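Aminopentol aminotransferase (Sphingopyxis macrogoltabida, PDB 6HBS) catalyses the pyridoxal-phosphate-dependent deamination of aminopentol (hydrolysed fumonisin B1) to its 2-keto product, with pyruvate as the preferred amino acceptor. Local coordinates at residues 118-126 and 145-153; 40-48 and 64-72. All coordinates share one frame; numbering follows the deposited sequence.

Contact 1 (118-126 and 145-153); sequences GSDATSTAM and YHGASPWNT. With PLP (pyridoxal-5'-phosphate), chain C.
Ser119 OG lies against Gly147 and joins the cofactor to the loop: it donates to PLP O2P at 2.7 Å and accepts the N-H of Ala148. The N-H groups of Gly118 and Ser119, at the helix start, grip O3P and O2P, and the helix dipole probably helps hold the phosphate's charge. Glycine suits position 147 because a CB there would strike Ser119 OG and, at these backbone angles, the preceding carbonyl oxygen too.

Thr122 OG1 donates to His146 O at 2.8 Å, nearly in line with the carbonyl. In the conformer described here, Ser123 OG accepts the N-H of Trp151 NE1 at 2.9 Å, in the indole plane. A water also ties it to Thr122 OG1, Ser149 OG and Asn152 ND2. Over one indole face Met126, extended through chi1 and chi2, puts SD 3.5 Å from the centroid of the Trp151 five-membered ring (Met-aromatic), and the bend at chi3 (83°) brings CE over the same face.

His146 ND1 bonds Asp230, and Trp151 meets Phe193 edge-to-face. Thr122 and Ala125 pack the helix on strands 189-194 and 253-256, Trp151 and His146 rest on Cys140 of the preceding strand 137-141, and Met126 touches Pro150 of the second subunit.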
loop_
_atom_site.group_PDB
_atom_site.type_symbol
_atom_site.label_atom_id
_atom_site.label_comp_id
_atom_site.label_asym_id
_atom_site.label_seq_id
_atom_site.Cartn_x
_atom_site.Cartn_y
_atom_site.Cartn_z
ATOM N N GLY A 118 -2.363 1.115 -6.083
ATOM C CA GLY A 118 -2.232 1.677 -7.393
ATOM C C GLY A 118 -1.510 3.024 -7.375
ATOM O O GLY A 118 -0.746 3.321 -8.298
ATOM N N SER A 119 -1.712 3.780 -6.288
ATOM C CA SER A 119 -1.053 5.066 -6.036
ATOM C C SER A 119 0.480 4.891 -5.953
ATOM O O SER A 119 1.208 5.798 -6.295
ATOM C CB SER A 119 -1.619 5.718 -4.788
ATOM O OG SER A 119 -2.997 6.065 -4.953
ATOM N N ASP A 120 0.943 3.730 -5.434
ATOM C CA ASP A 120 2.364 3.382 -5.377
ATOM C C ASP A 120 2.930 3.287 -6.806
ATOM O O ASP A 120 4.054 3.778 -7.062
ATOM C CB ASP A 120 2.601 2.034 -4.661
ATOM C CG ASP A 120 2.093 1.897 -3.229
ATOM O OD1 ASP A 120 1.782 2.929 -2.596
ATOM O OD2 ASP A 120 2.007 0.725 -2.737
ATOM N N ALA A 121 2.178 2.640 -7.717
ATOM C CA ALA A 121 2.634 2.433 -9.091
ATOM C C ALA A 121 2.658 3.771 -9.844
ATOM O O ALA A 121 3.571 4.037 -10.569
ATOM C CB ALA A 121 1.793 1.412 -9.813
ATOM N N THR A 122 1.647 4.618 -9.656
ATOM C CA THR A 122 1.627 5.892 -10.408
ATOM C C THR A 122 2.706 6.847 -9.888
ATOM O O THR A 122 3.343 7.545 -10.683
ATOM C CB THR A 122 0.235 6.524 -10.412
ATOM O OG1 THR A 122 -0.158 6.819 -9.067
ATOM C CG2 THR A 122 -0.790 5.652 -11.106
ATOM N N SER A 123 2.919 6.870 -8.568
ATOM C CA SER A 123 3.946 7.681 -7.941
ATOM C C SER A 123 5.340 7.220 -8.378
ATOM O O SER A 123 6.196 8.048 -8.678
ATOM C CB SER A 123 3.809 7.661 -6.455
ATOM O OG SER A 123 2.746 8.502 -6.054
ATOM N N THR A 124 5.534 5.888 -8.443
ATOM C CA THR A 124 6.774 5.300 -8.916
ATOM C C THR A 124 7.015 5.720 -10.375
ATOM O O THR A 124 8.155 6.091 -10.732
ATOM C CB THR A 124 6.823 3.775 -8.737
ATOM O OG1 THR A 124 6.646 3.448 -7.350
ATOM C CG2 THR A 124 8.142 3.203 -9.209
ATOM N N ALA A 125 5.965 5.665 -11.216
ATOM C CA ALA A 125 6.089 6.060 -12.620
ATOM C C ALA A 125 6.532 7.529 -12.729
ATOM O O ALA A 125 7.384 7.871 -13.560
ATOM C CB ALA A 125 4.780 5.815 -13.346
ATOM N N MET A 126 5.971 8.381 -11.872
ATOM C CA MET A 126 6.257 9.848 -11.865
ATOM C C MET A 126 7.746 10.082 -11.551
ATOM O O MET A 126 8.442 10.801 -12.288
ATOM C CB MET A 126 5.386 10.557 -10.837
ATOM C CG MET A 126 5.772 11.997 -10.596
ATOM S SD MET A 126 4.716 12.723 -9.371
ATOM C CE MET A 126 5.525 12.156 -7.876
ATOM N N TYR A 145 -8.126 10.997 -12.158
ATOM C CA TYR A 145 -7.742 10.382 -10.881
ATOM C C TYR A 145 -6.596 9.382 -11.105
ATOM O O TYR A 145 -6.760 8.408 -11.833
ATOM C CB TYR A 145 -8.952 9.706 -10.226
ATOM C CG TYR A 145 -8.673 9.195 -8.834
ATOM C CD1 TYR A 145 -8.821 10.032 -7.745
ATOM C CD2 TYR A 145 -8.237 7.886 -8.602
ATOM C CE1 TYR A 145 -8.555 9.590 -6.459
ATOM C CE2 TYR A 145 -7.971 7.431 -7.313
ATOM C CZ TYR A 145 -8.147 8.287 -6.239
ATOM O OH TYR A 145 -7.893 7.917 -4.948
ATOM N N HIS A 146 -5.443 9.648 -10.465
ATOM C CA HIS A 146 -4.271 8.793 -10.528
ATOM C C HIS A 146 -3.869 8.262 -9.147
ATOM O O HIS A 146 -2.849 7.598 -9.021
ATOM C CB HIS A 146 -3.107 9.524 -11.202
ATOM C CG HIS A 146 -3.334 9.776 -12.651
ATOM N ND1 HIS A 146 -3.502 8.741 -13.548
ATOM C CD2 HIS A 146 -3.398 10.927 -13.358
ATOM C CE1 HIS A 146 -3.683 9.258 -14.756
ATOM N NE2 HIS A 146 -3.606 10.593 -14.669
ATOM N N GLY A 147 -4.655 8.571 -8.128
ATOM C CA GLY A 147 -4.359 8.135 -6.760
ATOM C C GLY A 147 -4.665 9.247 -5.783
ATOM O O GLY A 147 -5.253 10.275 -6.167
ATOM N N ALA A 148 -4.267 9.057 -4.521
ATOM C CA ALA A 148 -4.563 10.040 -3.507
ATOM C C ALA A 148 -3.288 10.466 -2.768
ATOM O O ALA A 148 -3.309 10.691 -1.554
ATOM C CB ALA A 148 -5.616 9.492 -2.566
ATOM N N SER A 149 -2.194 10.592 -3.524
ATOM C CA SER A 149 -0.917 11.140 -3.022
ATOM C C SER A 149 -0.964 12.679 -3.019
ATOM O O SER A 149 -1.802 13.305 -3.674
ATOM C CB SER A 149 0.266 10.613 -3.840
ATOM O OG SER A 149 0.247 9.195 -3.934
ATOM N N PRO A 150 -0.045 13.380 -2.307
ATOM C CA PRO A 150 -0.065 14.843 -2.328
ATOM C C PRO A 150 -0.021 15.406 -3.758
ATOM O O PRO A 150 -0.668 16.436 -4.017
ATOM C CB PRO A 150 1.160 15.231 -1.471
ATOM C CG PRO A 150 1.314 14.040 -0.515
ATOM C CD PRO A 150 0.947 12.824 -1.363
ATOM N N TRP A 151 0.684 14.747 -4.688
ATOM C CA TRP A 151 0.815 15.307 -6.063
ATOM C C TRP A 151 -0.487 15.221 -6.863
ATOM O O TRP A 151 -0.603 15.914 -7.875
ATOM C CB TRP A 151 1.967 14.696 -6.879
ATOM C CG TRP A 151 1.842 13.265 -7.319
ATOM C CD1 TRP A 151 2.149 12.154 -6.579
ATOM C CD2 TRP A 151 1.428 12.776 -8.613
ATOM N NE1 TRP A 151 1.947 11.018 -7.315
ATOM C CE2 TRP A 151 1.521 11.361 -8.568
ATOM C CE3 TRP A 151 1.010 13.381 -9.810
ATOM C CZ2 TRP A 151 1.200 10.553 -9.660
ATOM C CZ3 TRP A 151 0.716 12.576 -10.898
ATOM C CH2 TRP A 151 0.789 11.177 -10.819
ATOM N N ASN A 152 -1.421 14.344 -6.478
ATOM C CA ASN A 152 -2.546 14.076 -7.387
ATOM C C ASN A 152 -3.900 13.950 -6.672
ATOM O O ASN A 152 -4.895 13.822 -7.357
ATOM C CB ASN A 152 -2.284 12.845 -8.271
ATOM C CG ASN A 152 -2.052 11.564 -7.480
ATOM O OD1 ASN A 152 -2.212 11.543 -6.256
ATOM N ND2 ASN A 152 -1.628 10.502 -8.164
ATOM N N THR A 153 -3.970 14.005 -5.337
ATOM C CA THR A 153 -5.255 13.811 -4.639
ATOM C C THR A 153 -6.248 14.888 -5.106
ATOM O O THR A 153 -5.882 16.075 -5.249
ATOM C CB THR A 153 -5.068 13.778 -3.116
ATOM O OG1 THR A 153 -6.328 13.541 -2.488
ATOM C CG2 THR A 153 -4.507 15.070 -2.549
HETATM N N1 PLP C . -5.293 5.198 -10.874
HETATM C C2 PLP C . -6.567 4.961 -11.257
HETATM C C2A PLP C . -7.015 5.174 -12.683
HETATM C C3 PLP C . -7.511 4.419 -10.284
HETATM O O3 PLP C . -8.788 4.157 -10.634
HETATM C C4 PLP C . -7.050 4.151 -8.903
HETATM C C4A PLP C . -8.033 3.582 -7.944
HETATM C C5 PLP C . -5.635 4.518 -8.595
HETATM C C6 PLP C . -4.830 4.999 -9.620
HETATM C C5A PLP C . -5.018 4.323 -7.211
HETATM O O4P PLP C . -5.110 2.943 -6.775
HETATM P P PLP C . -5.210 2.757 -5.178
HETATM O O1P PLP C . -6.503 3.266 -4.727
HETATM O O2P PLP C . -4.094 3.600 -4.628
HETATM O O3P PLP C . -5.051 1.256 -5.062
HETATM O O HOH W 1 -0.236 8.461 -6.521
#

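Contact 2 (40-48 and 64-72); sequences RRALGARIW and PNLLGYRQS
Tyr69 CG stands beside its backbone N and anti to the carbonyl carbon (chi1 -67°), which swings the phenol over Ala42, while Asn65 CG, anti to its own N (chi1 -178°), carries ND2 to Gly44 O. Ala42 CB sits 3.6 Å from the centroid of the Tyr69 ring, a CH-pi contact over one face; a methyl is small enough to let the ring lie close to the strand. Asn65 ND2 lies above the opposite face, toward the rim, and Ile47 CG2 touches the hydroxyl end, 3.6 Å from Tyr69 OH.

The backbones meet in a single antiparallel bridge, a hydrogen-bonded pair. Gly44 N donates to Tyr69 O at 3.1 Å and Tyr69 N to Gly44 O at 2.9 Å, each on a carbonyl lone pair. Asn65 ND2 adds a second donor to Gly44 O at 3.2 Å, so two bonds hold this oxygen. Gly44 has positive phi in the type II' turn from Leu43 to Arg46, a position glycine takes easily. At the margin, Arg70 CD passes Ala42 O, its NH1 lies 3.8 Å from Leu43 CD1, and a water links NH1 to Ala42 O.

Tyr69 OH bonds Asp57; an alanine in place of Tyr69 would probably leave the Asp57 carboxylate without its phenol partner and open a gap between Ala42 and Asn65.

The hairpin of strands 39-43 and 46-49 continues into strand 54-57, which Ile47 touches through Tyr55 and Asp57. Segment 64-72 runs from that sheet to helix 72-82, N-capped by Gln71; Leu67 packs on helices 292-307 and 310-332, and Ala42 makes backbone hydrogen bonds to the second subunit.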
loop_
_atom_site.group_PDB
_atom_site.type_symbol
_atom_site.label_atom_id
_atom_site.label_comp_id
_atom_site.label_asym_id
_atom_site.label_seq_id
_atom_site.Cartn_x
_atom_site.Cartn_y
_atom_site.Cartn_z
ATOM N N ARG A 40 -20.926 -7.958 5.513
ATOM C CA ARG A 40 -20.608 -9.162 6.291
ATOM C C ARG A 40 -19.890 -10.197 5.424
ATOM O O ARG A 40 -18.975 -10.903 5.890
ATOM C CB ARG A 40 -21.851 -9.730 6.985
ATOM C CG ARG A 40 -21.490 -10.625 8.168
ATOM C CD ARG A 40 -22.670 -11.290 8.853
ATOM N NE ARG A 40 -23.136 -12.419 8.057
ATOM C CZ ARG A 40 -22.612 -13.642 8.079
ATOM N NH1 ARG A 40 -21.583 -13.905 8.874
ATOM N NH2 ARG A 40 -23.122 -14.593 7.317
ATOM N N ARG A 41 -20.321 -10.376 4.186
ATOM C CA ARG A 41 -19.749 -11.442 3.383
ATOM C C ARG A 41 -20.008 -11.168 1.903
ATOM O O ARG A 41 -20.783 -10.286 1.549
ATOM C CB ARG A 41 -20.276 -12.829 3.797
ATOM C CG ARG A 41 -21.786 -12.989 3.688
ATOM C CD ARG A 41 -22.229 -14.409 3.944
ATOM N NE ARG A 41 -23.686 -14.421 4.018
ATOM C CZ ARG A 41 -24.496 -15.143 3.241
ATOM N NH1 ARG A 41 -24.002 -15.862 2.248
ATOM N NH2 ARG A 41 -25.797 -15.178 3.499
ATOM N N ALA A 42 -19.298 -11.926 1.064
ATOM C CA ALA A 42 -19.371 -11.767 -0.376
ATOM C C ALA A 42 -19.120 -13.109 -1.032
ATOM O O ALA A 42 -18.362 -13.931 -0.490
ATOM C CB ALA A 42 -18.371 -10.725 -0.858
ATOM N N LEU A 43 -19.715 -13.301 -2.228
ATOM C CA LEU A 43 -19.551 -14.499 -3.004
ATOM C C LEU A 43 -20.063 -14.284 -4.433
ATOM O O LEU A 43 -21.188 -13.794 -4.649
ATOM C CB LEU A 43 -20.329 -15.646 -2.341
ATOM C CG LEU A 43 -20.210 -17.008 -3.032
ATOM C CD1 LEU A 43 -18.796 -17.550 -2.887
ATOM C CD2 LEU A 43 -21.237 -18.021 -2.488
ATOM N N GLY A 44 -19.250 -14.687 -5.404
ATOM C CA GLY A 44 -19.621 -14.576 -6.804
ATOM C C GLY A 44 -19.782 -13.122 -7.191
ATOM O O GLY A 44 -18.804 -12.386 -7.140
ATOM N N ALA A 45 -21.011 -12.714 -7.562
ATOM C CA ALA A 45 -21.315 -11.338 -7.921
ATOM C C ALA A 45 -22.190 -10.680 -6.851
ATOM O O ALA A 45 -22.814 -9.674 -7.120
ATOM C CB ALA A 45 -21.997 -11.289 -9.272
ATOM N N ARG A 46 -22.203 -11.232 -5.636
ATOM C CA ARG A 46 -23.051 -10.743 -4.596
ATOM C C ARG A 46 -22.245 -10.304 -3.367
ATOM O O ARG A 46 -21.259 -10.925 -3.005
ATOM C CB ARG A 46 -24.054 -11.832 -4.178
ATOM C CG ARG A 46 -25.230 -11.972 -5.134
ATOM C CD ARG A 46 -26.195 -13.096 -4.755
ATOM N NE ARG A 46 -27.418 -13.055 -5.566
ATOM C CZ ARG A 46 -27.454 -13.278 -6.882
ATOM N NH1 ARG A 46 -26.357 -13.639 -7.528
ATOM N NH2 ARG A 46 -28.582 -13.092 -7.550
ATOM N N ILE A 47 -22.782 -9.310 -2.669
ATOM C CA ILE A 47 -22.352 -8.897 -1.335
ATOM C C ILE A 47 -23.573 -8.934 -0.427
ATOM O O ILE A 47 -24.693 -8.755 -0.906
ATOM C CB ILE A 47 -21.737 -7.485 -1.340
ATOM C CG1 ILE A 47 -22.736 -6.431 -1.832
ATOM C CG2 ILE A 47 -20.460 -7.481 -2.133
ATOM C CD1 ILE A 47 -22.117 -5.061 -2.147
ATOM N N TRP A 48 -23.332 -9.109 0.876
ATOM C CA TRP A 48 -24.347 -9.039 1.920
ATOM C C TRP A 48 -23.929 -7.978 2.937
ATOM O O TRP A 48 -22.768 -7.992 3.391
ATOM C CB TRP A 48 -24.489 -10.389 2.624
ATOM C CG TRP A 48 -25.165 -11.482 1.845
ATOM C CD1 TRP A 48 -26.441 -11.913 2.045
ATOM C CD2 TRP A 48 -24.616 -12.325 0.817
ATOM N NE1 TRP A 48 -26.735 -12.941 1.203
ATOM C CE2 TRP A 48 -25.641 -13.217 0.433
ATOM C CE3 TRP A 48 -23.396 -12.402 0.153
ATOM C CZ2 TRP A 48 -25.485 -14.147 -0.585
ATOM C CZ3 TRP A 48 -23.226 -13.332 -0.848
ATOM C CH2 TRP A 48 -24.260 -14.205 -1.209
ATOM N N PRO A 64 -11.636 -4.489 -7.934
ATOM C CA PRO A 64 -10.912 -5.738 -7.696
ATOM C C PRO A 64 -11.617 -7.068 -8.014
ATOM O O PRO A 64 -10.940 -8.012 -8.353
ATOM C CB PRO A 64 -10.610 -5.667 -6.197
ATOM C CG PRO A 64 -10.416 -4.168 -5.955
ATOM C CD PRO A 64 -11.470 -3.525 -6.836
ATOM N N ASN A 65 -12.941 -7.126 -7.912
ATOM C CA ASN A 65 -13.642 -8.384 -8.157
ATOM C C ASN A 65 -13.837 -8.572 -9.671
ATOM O O ASN A 65 -14.885 -8.226 -10.215
ATOM C CB ASN A 65 -14.965 -8.476 -7.399
ATOM C CG ASN A 65 -15.645 -9.813 -7.647
ATOM O OD1 ASN A 65 -14.949 -10.828 -7.811
ATOM N ND2 ASN A 65 -16.972 -9.809 -7.659
ATOM N N LEU A 66 -12.841 -9.182 -10.319
ATOM C CA LEU A 66 -12.870 -9.438 -11.768
ATOM C C LEU A 66 -13.577 -10.766 -12.045
ATOM O O LEU A 66 -14.292 -10.876 -13.032
ATOM C CB LEU A 66 -11.444 -9.482 -12.318
ATOM C CG LEU A 66 -11.300 -9.678 -13.834
ATOM C CD1 LEU A 66 -11.790 -8.452 -14.620
ATOM C CD2 LEU A 66 -9.866 -9.965 -14.203
ATOM N N LEU A 67 -13.331 -11.784 -11.210
ATOM C CA LEU A 67 -13.685 -13.173 -11.582
ATOM C C LEU A 67 -14.702 -13.778 -10.616
ATOM O O LEU A 67 -15.096 -14.953 -10.782
ATOM C CB LEU A 67 -12.396 -14.000 -11.605
ATOM C CG LEU A 67 -11.388 -13.586 -12.671
ATOM C CD1 LEU A 67 -10.114 -14.416 -12.593
ATOM C CD2 LEU A 67 -11.998 -13.688 -14.063
ATOM N N GLY A 68 -15.138 -12.995 -9.621
ATOM C CA GLY A 68 -16.033 -13.477 -8.583
ATOM C C GLY A 68 -15.389 -13.565 -7.218
ATOM O O GLY A 68 -14.228 -14.012 -7.060
ATOM N N TYR A 69 -16.137 -13.117 -6.219
ATOM C CA TYR A 69 -15.657 -13.185 -4.867
ATOM C C TYR A 69 -15.453 -14.638 -4.443
ATOM O O TYR A 69 -16.370 -15.462 -4.592
ATOM C CB TYR A 69 -16.653 -12.533 -3.922
ATOM C CG TYR A 69 -16.842 -11.043 -4.049
ATOM C CD1 TYR A 69 -15.866 -10.142 -3.648
ATOM C CD2 TYR A 69 -18.046 -10.523 -4.506
ATOM C CE1 TYR A 69 -16.096 -8.771 -3.668
ATOM C CE2 TYR A 69 -18.286 -9.164 -4.536
ATOM C CZ TYR A 69 -17.307 -8.275 -4.107
ATOM O OH TYR A 69 -17.564 -6.927 -4.135
ATOM N N ARG A 70 -14.259 -14.919 -3.892
ATOM C CA ARG A 70 -13.867 -16.237 -3.364
ATOM C C ARG A 70 -13.843 -17.253 -4.497
ATOM O O ARG A 70 -14.222 -18.408 -4.300
ATOM C CB ARG A 70 -14.779 -16.719 -2.228
ATOM C CG ARG A 70 -14.712 -15.870 -0.968
ATOM C CD ARG A 70 -15.690 -16.334 0.092
ATOM N NE ARG A 70 -15.408 -17.726 0.431
ATOM C CZ ARG A 70 -16.312 -18.676 0.660
ATOM N NH1 ARG A 70 -17.603 -18.401 0.653
ATOM N NH2 ARG A 70 -15.911 -19.903 0.935
ATOM N N GLN A 71 -13.371 -16.815 -5.664
ATOM C CA GLN A 71 -13.262 -17.679 -6.801
ATOM C C GLN A 71 -12.336 -18.858 -6.442
ATOM O O GLN A 71 -11.227 -18.672 -5.957
ATOM C CB GLN A 71 -12.736 -16.911 -8.002
ATOM C CG GLN A 71 -13.093 -17.546 -9.348
ATOM C CD GLN A 71 -12.065 -18.545 -9.823
ATOM O OE1 GLN A 71 -11.043 -18.792 -9.171
ATOM N NE2 GLN A 71 -12.338 -19.154 -10.970
ATOM N N SER A 72 -12.800 -20.087 -6.685
ATOM C CA SER A 72 -12.261 -21.219 -5.973
ATOM C C SER A 72 -10.834 -21.557 -6.435
ATOM O O SER A 72 -10.006 -21.959 -5.602
ATOM C CB SER A 72 -13.218 -22.400 -6.121
ATOM O OG SER A 72 -13.081 -22.901 -7.434
HETATM O O HOH W 2 -18.735 -15.815 1.362
#

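Both segments of contact 2 come earlier in the sequence than those of contact 1, and the chain's centre lies between the two contacts, whose own centres are 27 Å apart and whose nearest atoms are about 10 Å apart. Contact 1 forms part of the cofactor pocket, supplying Gly118, Ser119, Tyr145, His146 and Gly147; Arg233 of the same chain and Ser287 of the second subunit add further hydrogen bonds to PLP. Contact 2 stands farther back: the Asn65 side chain is about 14 Å from a bound PLP and about 9 Å from the side chain of Lys258, the probable site of cofactor attachment. Both contacts touch the second subunit, so the dimer interface is a boundary they share.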